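Local coordinates for mannosylglycerate hydrolase MGH1-like glycoside hydrolase domain-containing protein (Thermus thermophilus HB8, PDB 4WVA) that hydrolyses mannosylglycerate, a solute made by thermophiles under osmotic stress, to mannose and glycerate, and cleaves glucosylglycerate with similar efficiency, at residues Pro3-Asn15 and Gly407-Arg420. Numbering follows the deposited sequence.
Sequences PLRTKAVEVLQRN and GFSWSAALALFWTR
Ala8 and Ala412 meet where helices 4-15 and 409-418 come closest: their CA atoms lie 4.5 Å apart, and the segment axes, 8.5 Å apart at 138°, run roughly antiparallel. Small side chains permit this approach, Ala8 CB standing 3.5 Å from Ala412 O. Around that point two leucines interlock as knobs into holes. Leu416 enters among Arg5, Ala8, Val9 and Leu12, while Leu12 enters among Ser409, Ala412, Ala413 and Leu416; the two reach toward each other tip to tip, Leu12 CD1 lying 3.8 Å from Leu416 CD1.

Near the chain termini a polar group is added at the edge of this packing, around Arg5. The Arg5 chain bends at chi3 (62°), bringing its guanidinium over Leu416, whose CD2 stands 3.9 Å above the centre of one face. Arg5 NH1 gives two hydrogen bonds: to Thr419 OG1, in the guanidinium plane, at 2.9 Å, and to Leu416 O, on a lone pair, with a more bent N-H...O angle of 132°. Arg5 NH2 bonds Gln45 OE1. A methionine in place of Arg5 would probably leave Leu416 O and Thr419 OG1 without this donor and the end of helix 409-418 less firmly tied to helix 4-15. On the looser side, exposed Arg14 merely grazes the other segment, its NH2 4.1 Å from Gly407 CA.

The pair joins the two chain ends within the (alpha/alpha)6-barrel. Leu12 touches Trp43 of helix 33-43, Ala415 touches Met386 of helix 372-389, and Trp410 reaches helix 356-368; the N-cap residue Phe408 has its side chain about 4 Å from that of Glu393, which directly precedes strand 394-395 and is probably the catalytic proton acceptor.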
loop_
_atom_site.group_PDB
_atom_site.type_symbol
_atom_site.label_atom_id
_atom_site.label_comp_id
_atom_site.label_asym_id
_atom_site.label_seq_id
_atom_site.Cartn_x
_atom_site.Cartn_y
_atom_site.Cartn_z
ATOM N N PRO A 3 -3.881 -44.384 4.128
ATOM C CA PRO A 3 -4.406 -43.054 3.831
ATOM C C PRO A 3 -3.309 -42.002 3.766
ATOM O O PRO A 3 -2.228 -42.197 4.327
ATOM C CB PRO A 3 -5.325 -42.774 5.012
ATOM C CG PRO A 3 -5.755 -44.129 5.471
ATOM C CD PRO A 3 -4.530 -44.966 5.312
ATOM N N LEU A 4 -3.629 -40.884 3.126
ATOM C CA LEU A 4 -2.663 -39.842 2.831
ATOM C C LEU A 4 -1.815 -39.404 4.027
ATOM O O LEU A 4 -0.581 -39.315 3.933
ATOM C CB LEU A 4 -3.405 -38.635 2.262
ATOM C CG LEU A 4 -2.537 -37.459 1.805
ATOM C CD1 LEU A 4 -1.865 -37.783 0.492
ATOM C CD2 LEU A 4 -3.398 -36.211 1.705
ATOM N N ARG A 5 -2.455 -39.085 5.144
ATOM C CA ARG A 5 -1.714 -38.490 6.277
ATOM C C ARG A 5 -0.798 -39.524 6.915
ATOM O O ARG A 5 0.330 -39.219 7.312
ATOM C CB ARG A 5 -2.672 -37.901 7.309
ATOM C CG ARG A 5 -3.401 -36.645 6.843
ATOM C CD ARG A 5 -4.393 -36.129 7.877
ATOM N NE ARG A 5 -3.757 -35.749 9.135
ATOM C CZ ARG A 5 -3.198 -34.568 9.372
ATOM N NH1 ARG A 5 -3.192 -33.620 8.454
ATOM N NH2 ARG A 5 -2.643 -34.340 10.556
ATOM N N THR A 6 -1.281 -40.756 7.003
ATOM C CA THR A 6 -0.487 -41.841 7.571
ATOM C C THR A 6 0.760 -42.098 6.734
ATOM O O THR A 6 1.873 -42.208 7.251
ATOM C CB THR A 6 -1.344 -43.123 7.665
ATOM O OG1 THR A 6 -2.421 -42.871 8.569
ATOM C CG2 THR A 6 -0.513 -44.296 8.191
ATOM N N LYS A 7 0.572 -42.161 5.425
ATOM C CA LYS A 7 1.693 -42.349 4.512
ATOM C C LYS A 7 2.656 -41.161 4.542
ATOM O O LYS A 7 3.870 -41.360 4.424
ATOM C CB LYS A 7 1.181 -42.613 3.106
ATOM C CG LYS A 7 0.350 -43.901 3.009
ATOM C CD LYS A 7 1.156 -45.176 3.234
ATOM C CE LYS A 7 2.275 -45.361 2.217
ATOM N NZ LYS A 7 2.991 -46.664 2.389
ATOM N N ALA A 8 2.129 -39.944 4.695
ATOM C CA ALA A 8 2.995 -38.744 4.778
ATOM C C ALA A 8 3.898 -38.775 6.010
ATOM O O ALA A 8 5.079 -38.401 5.945
ATOM C CB ALA A 8 2.161 -37.472 4.780
ATOM N N VAL A 9 3.342 -39.186 7.147
ATOM C CA VAL A 9 4.116 -39.301 8.365
ATOM C C VAL A 9 5.232 -40.335 8.179
ATOM O O VAL A 9 6.355 -40.105 8.620
ATOM C CB VAL A 9 3.242 -39.658 9.597
ATOM C CG1 VAL A 9 4.097 -40.013 10.797
ATOM C CG2 VAL A 9 2.305 -38.512 9.948
ATOM N N GLU A 10 4.934 -41.450 7.516
ATOM C CA GLU A 10 5.943 -42.465 7.227
ATOM C C GLU A 10 7.119 -41.880 6.431
ATOM O O GLU A 10 8.289 -42.151 6.748
ATOM C CB GLU A 10 5.309 -43.644 6.480
ATOM C CG GLU A 10 6.290 -44.729 6.097
ATOM C CD GLU A 10 5.699 -45.747 5.140
ATOM O OE1 GLU A 10 4.443 -45.902 5.102
ATOM O OE2 GLU A 10 6.516 -46.390 4.427
ATOM N N VAL A 11 6.817 -41.060 5.428
ATOM C CA VAL A 11 7.871 -40.429 4.619
ATOM C C VAL A 11 8.748 -39.532 5.479
ATOM O O VAL A 11 9.983 -39.593 5.395
ATOM C CB VAL A 11 7.292 -39.630 3.425
ATOM C CG1 VAL A 11 8.384 -38.801 2.741
ATOM C CG2 VAL A 11 6.607 -40.572 2.447
ATOM N N LEU A 12 8.129 -38.689 6.307
ATOM C CA LEU A 12 8.913 -37.777 7.150
ATOM C C LEU A 12 9.779 -38.546 8.134
ATOM O O LEU A 12 10.950 -38.223 8.315
ATOM C CB LEU A 12 8.025 -36.786 7.881
ATOM C CG LEU A 12 7.305 -35.752 7.010
ATOM C CD1 LEU A 12 6.583 -34.738 7.877
ATOM C CD2 LEU A 12 8.272 -35.061 6.048
ATOM N N GLN A 13 9.200 -39.560 8.772
ATOM C CA GLN A 13 9.980 -40.365 9.720
ATOM C C GLN A 13 11.112 -41.152 9.049
ATOM O O GLN A 13 12.199 -41.255 9.617
ATOM C CB GLN A 13 9.075 -41.269 10.544
ATOM C CG GLN A 13 8.120 -40.512 11.468
ATOM C CD GLN A 13 8.743 -39.974 12.741
ATOM O OE1 GLN A 13 9.910 -39.580 12.781
ATOM N NE2 GLN A 13 7.939 -39.916 13.795
ATOM N N ARG A 14 10.868 -41.672 7.847
ATOM C CA ARG A 14 11.919 -42.347 7.066
ATOM C C ARG A 14 13.046 -41.400 6.687
ATOM O O ARG A 14 14.233 -41.785 6.725
ATOM C CB ARG A 14 11.364 -43.006 5.786
ATOM C CG ARG A 14 10.584 -44.292 6.039
ATOM C CD ARG A 14 10.283 -45.049 4.736
ATOM N NE ARG A 14 9.713 -44.189 3.683
ATOM C CZ ARG A 14 10.220 -43.985 2.459
ATOM N NH1 ARG A 14 11.354 -44.569 2.059
ATOM N NH2 ARG A 14 9.587 -43.172 1.610
ATOM N N ASN A 15 12.690 -40.153 6.342
ATOM C CA ASN A 15 13.698 -39.179 5.919
ATOM C C ASN A 15 14.322 -38.408 7.085
ATOM O O ASN A 15 15.251 -37.622 6.894
ATOM C CB ASN A 15 13.095 -38.187 4.910
ATOM C CG ASN A 15 12.703 -38.830 3.590
ATOM O OD1 ASN A 15 11.981 -38.208 2.782
ATOM N ND2 ASN A 15 13.169 -40.028 3.339
ATOM N N GLY A 407 9.658 -40.329 -2.458
ATOM C CA GLY A 407 9.490 -40.075 -1.033
ATOM C C GLY A 407 9.975 -38.684 -0.665
ATOM O O GLY A 407 10.890 -38.520 0.177
ATOM N N PHE A 408 9.414 -37.682 -1.350
ATOM C CA PHE A 408 9.936 -36.330 -1.248
ATOM C C PHE A 408 9.300 -35.578 -0.079
ATOM O O PHE A 408 8.073 -35.446 0.005
ATOM C CB PHE A 408 9.728 -35.582 -2.563
ATOM C CG PHE A 408 10.438 -34.271 -2.608
ATOM C CD1 PHE A 408 11.837 -34.197 -2.697
ATOM C CD2 PHE A 408 9.732 -33.104 -2.486
ATOM C CE1 PHE A 408 12.485 -32.977 -2.733
ATOM C CE2 PHE A 408 10.377 -31.887 -2.518
ATOM C CZ PHE A 408 11.750 -31.809 -2.648
ATOM N N SER A 409 10.156 -35.072 0.800
ATOM C CA SER A 409 9.744 -34.597 2.120
ATOM C C SER A 409 8.753 -33.434 2.099
ATOM O O SER A 409 7.744 -33.506 2.779
ATOM C CB SER A 409 10.958 -34.257 2.977
ATOM O OG SER A 409 11.701 -35.441 3.222
ATOM N N TRP A 410 8.996 -32.364 1.343
ATOM C CA TRP A 410 8.062 -31.242 1.494
ATOM C C TRP A 410 6.671 -31.543 0.923
ATOM O O TRP A 410 5.677 -30.914 1.316
ATOM C CB TRP A 410 8.596 -29.894 1.014
ATOM C CG TRP A 410 8.638 -29.560 -0.435
ATOM C CD1 TRP A 410 7.737 -29.862 -1.430
ATOM C CD2 TRP A 410 9.630 -28.724 -1.041
ATOM N NE1 TRP A 410 8.137 -29.291 -2.603
ATOM C CE2 TRP A 410 9.301 -28.582 -2.388
ATOM C CE3 TRP A 410 10.784 -28.105 -0.556
ATOM C CZ2 TRP A 410 10.088 -27.855 -3.273
ATOM C CZ3 TRP A 410 11.557 -27.376 -1.417
ATOM C CH2 TRP A 410 11.220 -27.262 -2.772
ATOM N N SER A 411 6.600 -32.520 0.036
ATOM C CA SER A 411 5.302 -32.966 -0.487
ATOM C C SER A 411 4.517 -33.631 0.640
ATOM O O SER A 411 3.374 -33.268 0.897
ATOM C CB SER A 411 5.495 -33.903 -1.684
ATOM O OG SER A 411 6.104 -33.207 -2.766
ATOM N N ALA A 412 5.155 -34.569 1.334
ATOM C CA ALA A 412 4.563 -35.192 2.514
ATOM C C ALA A 412 4.228 -34.165 3.584
ATOM O O ALA A 412 3.116 -34.147 4.131
ATOM C CB ALA A 412 5.470 -36.283 3.054
ATOM N N ALA A 413 5.175 -33.275 3.873
ATOM C CA ALA A 413 4.967 -32.286 4.898
ATOM C C ALA A 413 3.762 -31.408 4.635
ATOM O O ALA A 413 2.980 -31.116 5.535
ATOM C CB ALA A 413 6.207 -31.406 5.047
ATOM N N LEU A 414 3.645 -30.951 3.401
ATOM C CA LEU A 414 2.576 -30.023 3.071
ATOM C C LEU A 414 1.243 -30.750 2.893
ATOM O O LEU A 414 0.214 -30.179 3.197
ATOM C CB LEU A 414 2.955 -29.162 1.862
ATOM C CG LEU A 414 4.070 -28.149 2.158
ATOM C CD1 LEU A 414 4.541 -27.444 0.892
ATOM C CD2 LEU A 414 3.624 -27.112 3.179
ATOM N N ALA A 415 1.256 -32.022 2.499
ATOM C CA ALA A 415 0.029 -32.840 2.583
ATOM C C ALA A 415 -0.524 -32.817 4.005
ATOM O O ALA A 415 -1.717 -32.618 4.209
ATOM C CB ALA A 415 0.307 -34.278 2.159
ATOM N N LEU A 416 0.354 -33.015 4.989
ATOM C CA LEU A 416 -0.015 -32.998 6.400
ATOM C C LEU A 416 -0.481 -31.620 6.857
ATOM O O LEU A 416 -1.502 -31.489 7.521
ATOM C CB LEU A 416 1.176 -33.462 7.251
ATOM C CG LEU A 416 1.428 -34.955 7.245
ATOM C CD1 LEU A 416 2.847 -35.256 7.697
ATOM C CD2 LEU A 416 0.417 -35.630 8.167
ATOM N N PHE A 417 0.275 -30.583 6.513
ATOM C CA PHE A 417 -0.084 -29.246 6.926
ATOM C C PHE A 417 -1.412 -28.781 6.306
ATOM O O PHE A 417 -2.268 -28.205 7.008
ATOM C CB PHE A 417 1.050 -28.247 6.630
ATOM C CG PHE A 417 0.854 -26.929 7.305
ATOM C CD1 PHE A 417 0.952 -26.836 8.683
ATOM C CD2 PHE A 417 0.540 -25.796 6.572
ATOM C CE1 PHE A 417 0.764 -25.632 9.315
ATOM C CE2 PHE A 417 0.335 -24.582 7.208
ATOM C CZ PHE A 417 0.451 -24.509 8.576
ATOM N N TRP A 418 -1.594 -29.057 5.025
ATOM C CA TRP A 418 -2.762 -28.551 4.293
ATOM C C TRP A 418 -4.044 -29.207 4.770
ATOM O O TRP A 418 -5.116 -28.603 4.684
ATOM C CB TRP A 418 -2.580 -28.768 2.782
ATOM C CG TRP A 418 -2.973 -27.630 1.916
ATOM C CD1 TRP A 418 -3.873 -26.649 2.186
ATOM C CD2 TRP A 418 -2.480 -27.376 0.603
ATOM N NE1 TRP A 418 -3.964 -25.781 1.116
ATOM C CE2 TRP A 418 -3.116 -26.209 0.133
ATOM C CE3 TRP A 418 -1.553 -28.013 -0.217
ATOM C CZ2 TRP A 418 -2.873 -25.680 -1.140
ATOM C CZ3 TRP A 418 -1.296 -27.467 -1.479
ATOM C CH2 TRP A 418 -1.962 -26.318 -1.922
ATOM N N THR A 419 -3.939 -30.419 5.305
ATOM C CA THR A 419 -5.111 -31.173 5.739
ATOM C C THR A 419 -5.237 -31.185 7.269
ATOM O O THR A 419 -5.988 -31.985 7.820
ATOM C CB THR A 419 -5.132 -32.609 5.190
ATOM O OG1 THR A 419 -3.972 -33.329 5.655
ATOM C CG2 THR A 419 -5.200 -32.636 3.657
ATOM N N ARG A 420 -4.548 -30.273 7.949
ATOM C CA ARG A 420 -4.587 -30.228 9.408
ATOM C C ARG A 420 -5.968 -29.874 9.920
ATOM O O ARG A 420 -6.199 -30.089 11.124
ATOM C CB ARG A 420 -3.577 -29.206 9.939
ATOM C CG ARG A 420 -3.965 -27.760 9.699
ATOM C CD ARG A 420 -2.786 -26.845 10.027
ATOM N NE ARG A 420 -3.076 -25.430 9.828
ATOM C CZ ARG A 420 -3.153 -24.824 8.652
ATOM N NH1 ARG A 420 -2.954 -25.485 7.514
ATOM N NH2 ARG A 420 -3.412 -23.519 8.600
ATOM O OXT ARG A 420 -6.824 -29.363 9.172
#